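P domain of VPI (Norovirus Hu/GI.7/TCH-060/USA/2003, PDB 4P26) forms the protruding part of the norovirus capsid and binds fucose- and N-acetylgalactosamine-containing glycans, probably histo-blood group antigens used in host attachment. Local coordinates at residues A[105-110]-A[162-167]. Numbering follows the deposited sequence.
Sequences ACDWHV and SPSTSG. With A2G (2-acetamido-2-deoxy-alpha-D-galactopyranose), chain E.
Three groups close round the O3 hydroxyl of the bound N-acetylgalactosamine: Asp107, His109 and Ser162. Asp107 OD2 accepts the O3 proton at 2.9 Å. Ser162 OG stands 2.6 Å from O3. His109 NE2 comes within 3.0 Å of O3, which lies in the plane of the imidazole at its edge. NE2 is also 2.8 Å from Ser162 OG. Through ND1 the ring makes a hydrogen bond with Asp128 OD1, and Trp160 stacks on it, which probably holds the ring in its orientation. The Ser162 hydroxyl, swung between its own backbone N and carbonyl carbon (chi1 63°), lies close to both O3 and O4 of the sugar, and its bond to either is not settled. O4 in turn donates to Pro163 O at 2.9 Å.

Beneath the sugar, Asp107 and Ser162 form an antiparallel hydrogen-bonded pair where strands 107-114 and 153-162 meet; Asp107 N to Ser162 O, at 2.8 Å, is the shorter of its two bonds. Past this pair the chain runs on into the loop that carries Ser164, and water takes over: one molecule links Ala105 O to Ser164 N, another joins Asp107 OD1 to Ser164 OG. Asp107 thus turns OD2 to the sugar and OD1, through a water, to Ser164. O3 and O4 both donate to protein oxygens, with Ser162 OG close to each; this is consistent with recognition of the axial O4 of a galacto-configured sugar, and the Asp128–His109 pair probably helps keep that polar cluster in order.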
ATOM      1  N   ALA A 105      18.732  -0.395  13.198  1.00 12.69           N
ATOM      2  CA  ALA A 105      19.784   0.453  13.756  1.00 13.70           C
ATOM      3  C   ALA A 105      19.514   1.946  13.610  1.00 16.19           C
ATOM      4  O   ALA A 105      20.395   2.701  13.208  1.00 15.56           O
ATOM      5  CB  ALA A 105      21.151   0.090  13.155  1.00 14.27           C
ATOM      6  N   CYS A 106      18.298   2.366  13.946  1.00 13.07           N
ATOM      7  CA  CYS A 106      17.931   3.775  13.897  1.00 13.07           C
ATOM      8  C   CYS A 106      16.710   4.039  14.778  1.00 18.04           C
ATOM      9  O   CYS A 106      16.030   3.103  15.203  1.00 15.82           O
ATOM     10  CB  CYS A 106      17.632   4.198  12.452  1.00 12.25           C
ATOM     11  SG  CYS A 106      16.327   3.230  11.643  1.00 13.35           S
ATOM     12  N   ASP A 107      16.440   5.315  15.049  1.00 12.96           N
ATOM     13  CA  ASP A 107      15.184   5.715  15.688  1.00 13.72           C
ATOM     14  C   ASP A 107      14.045   5.690  14.676  1.00 12.57           C
ATOM     15  O   ASP A 107      14.235   6.031  13.508  1.00 10.73           O
ATOM     16  CB  ASP A 107      15.306   7.117  16.286  1.00 13.57           C
ATOM     17  CG  ASP A 107      15.975   7.122  17.647  1.00 16.32           C
ATOM     18  OD1 ASP A 107      16.698   6.154  17.986  1.00 15.53           O
ATOM     19  OD2 ASP A 107      15.785   8.115  18.380  1.00 14.50           O
ATOM     20  N   TRP A 108      12.864   5.268  15.120  1.00 13.97           N
ATOM     21  CA  TRP A 108      11.679   5.313  14.271  1.00 12.14           C
ATOM     22  C   TRP A 108      10.748   6.380  14.798  1.00 12.05           C
ATOM     23  O   TRP A 108      10.699   6.647  15.999  1.00 11.91           O
ATOM     24  CB  TRP A 108      10.917   3.986  14.261  1.00  8.92           C
ATOM     25  CG  TRP A 108      11.638   2.834  13.649  1.00 10.10           C
ATOM     26  CD1 TRP A 108      12.783   2.875  12.911  1.00  9.19           C
ATOM     27  CD2 TRP A 108      11.266   1.451  13.745  1.00  8.61           C
ATOM     28  NE1 TRP A 108      13.143   1.599  12.528  1.00 11.73           N
ATOM     29  CE2 TRP A 108      12.232   0.709  13.035  1.00 10.48           C
ATOM     30  CE3 TRP A 108      10.210   0.771  14.365  1.00  8.98           C
ATOM     31  CZ2 TRP A 108      12.171  -0.680  12.918  1.00 12.65           C
ATOM     32  CZ3 TRP A 108      10.150  -0.615  14.254  1.00  8.20           C
ATOM     33  CH2 TRP A 108      11.128  -1.323  13.532  1.00 10.62           C
ATOM     34  N   HIS A 109       9.996   6.978  13.887  1.00 12.01           N
ATOM     35  CA  HIS A 109       8.952   7.906  14.271  1.00  9.42           C
ATOM     36  C   HIS A 109       7.673   7.443  13.590  1.00  8.22           C
ATOM     37  O   HIS A 109       7.553   7.494  12.365  1.00 10.63           O
ATOM     38  CB  HIS A 109       9.370   9.331  13.914  1.00 10.87           C
ATOM     39  CG  HIS A 109      10.698   9.700  14.494  1.00 13.39           C
ATOM     40  ND1 HIS A 109      10.846  10.123  15.799  1.00 11.26           N
ATOM     41  CD2 HIS A 109      11.948   9.632  13.978  1.00 14.08           C
ATOM     42  CE1 HIS A 109      12.125  10.343  16.047  1.00 12.32           C
ATOM     43  NE2 HIS A 109      12.816  10.048  14.959  1.00 15.84           N
ATOM     44  N   VAL A 110       6.746   6.944  14.408  1.00 10.39           N
ATOM     45  CA  VAL A 110       5.568   6.228  13.929  1.00 10.44           C
ATOM     46  C   VAL A 110       4.307   7.025  14.251  1.00 12.78           C
ATOM     47  O   VAL A 110       4.051   7.343  15.413  1.00 14.68           O
ATOM     48  CB  VAL A 110       5.468   4.824  14.594  1.00 10.77           C
ATOM     49  CG1 VAL A 110       4.365   3.998  13.950  1.00 12.36           C
ATOM     50  CG2 VAL A 110       6.805   4.086  14.493  1.00 10.17           C
ATOM     51  N   SER A 162      15.526   8.320  11.821  1.00  9.26           N
ATOM     52  CA  SER A 162      16.630   9.211  12.164  1.00 10.23           C
ATOM     53  C   SER A 162      17.698   8.428  12.944  1.00 10.98           C
ATOM     54  O   SER A 162      17.424   7.322  13.409  1.00 12.43           O
ATOM     55  CB  SER A 162      16.101  10.412  12.966  1.00 10.45           C
ATOM     56  OG  SER A 162      15.534  10.009  14.201  1.00 13.67           O
ATOM     57  N   PRO A 163      18.921   8.981  13.068  1.00 12.09           N
ATOM     58  CA  PRO A 163      20.006   8.211  13.694  1.00 16.85           C
ATOM     59  C   PRO A 163      19.750   7.874  15.158  1.00 13.25           C
ATOM     60  O   PRO A 163      19.088   8.630  15.871  1.00 13.21           O
ATOM     61  CB  PRO A 163      21.215   9.150  13.597  1.00 18.75           C
ATOM     62  CG  PRO A 163      20.894  10.088  12.523  1.00 24.48           C
ATOM     63  CD  PRO A 163      19.404  10.270  12.538  1.00 12.73           C
ATOM     64  N   SER A 164      20.285   6.745  15.604  1.00 13.71           N
ATOM     65  CA  SER A 164      20.136   6.336  16.996  1.00 16.77           C
ATOM     66  C   SER A 164      20.802   7.320  17.952  1.00 17.14           C
ATOM     67  O   SER A 164      20.343   7.498  19.081  1.00 17.24           O
ATOM     68  CB  SER A 164      20.707   4.932  17.203  1.00 14.71           C
ATOM     69  OG  SER A 164      19.953   3.976  16.478  1.00 15.98           O
ATOM     70  N   THR A 165      21.888   7.944  17.494  1.00 16.41           N
ATOM     71  CA  THR A 165      22.652   8.912  18.293  1.00 21.55           C
ATOM     72  C   THR A 165      23.096  10.098  17.427  1.00 24.46           C
ATOM     73  O   THR A 165      23.178   9.978  16.209  1.00 23.72           O
ATOM     74  CB  THR A 165      23.907   8.270  18.941  1.00 21.67           C
ATOM     75  OG1 THR A 165      24.718   7.664  17.929  1.00 23.87           O
ATOM     76  CG2 THR A 165      23.518   7.212  19.966  1.00 21.47           C
ATOM     77  N   SER A 166      23.416  11.228  18.056  1.00 29.76           N
ATOM     78  CA  SER A 166      23.591  12.491  17.321  1.00 34.17           C
ATOM     79  C   SER A 166      24.663  12.539  16.238  1.00 36.16           C
ATOM     80  O   SER A 166      24.477  13.197  15.221  1.00 38.79           O
ATOM     81  CB  SER A 166      23.777  13.666  18.276  1.00 38.12           C
ATOM     82  OG  SER A 166      24.945  13.484  19.042  1.00 44.25           O
ATOM     83  N   GLY A 167      25.786  11.870  16.433  1.00 32.99           N
ATOM     84  CA  GLY A 167      26.793  11.899  15.393  1.00 36.70           C
ATOM     85  C   GLY A 167      26.569  10.881  14.288  1.00 33.95           C
ATOM     86  O   GLY A 167      27.265  10.902  13.270  1.00 33.36           O
TER
HETATM   87  O5  A2G E   4      18.100  13.313  17.225  1.00 28.98           O
HETATM   88  C1  A2G E   4      16.809  13.678  17.731  1.00 32.23           C
HETATM   89  C2  A2G E   4      15.750  12.778  17.116  1.00 25.42           C
HETATM   90  N2  A2G E   4      14.427  13.147  17.640  1.00 23.34           N
HETATM   91  C3  A2G E   4      16.049  11.330  17.467  1.00 22.39           C
HETATM   92  O3  A2G E   4      15.129  10.470  16.777  1.00 20.49           O
HETATM   93  C4  A2G E   4      17.470  10.990  17.051  1.00 22.02           C
HETATM   94  O4  A2G E   4      17.577  11.044  15.621  1.00 19.63           O
HETATM   95  C5  A2G E   4      18.433  11.990  17.670  1.00 26.91           C
HETATM   96  C6  A2G E   4      19.863  11.652  17.244  1.00 28.49           C
HETATM   97  O6  A2G E   4      20.740  12.711  17.637  1.00 29.93           O
HETATM   98  C7  A2G E   4      13.625  14.011  17.000  1.00 21.62           C
HETATM   99  O7  A2G E   4      12.513  14.345  17.405  1.00 23.44           O
HETATM  100  C8  A2G E   4      14.193  14.576  15.696  1.00 18.62           C
HETATM  101  O   HOH W   1      21.541   5.149  13.532  0.89 12.35           O
HETATM  102  O   HOH W   2      17.777   3.823  18.045  0.97 18.27           O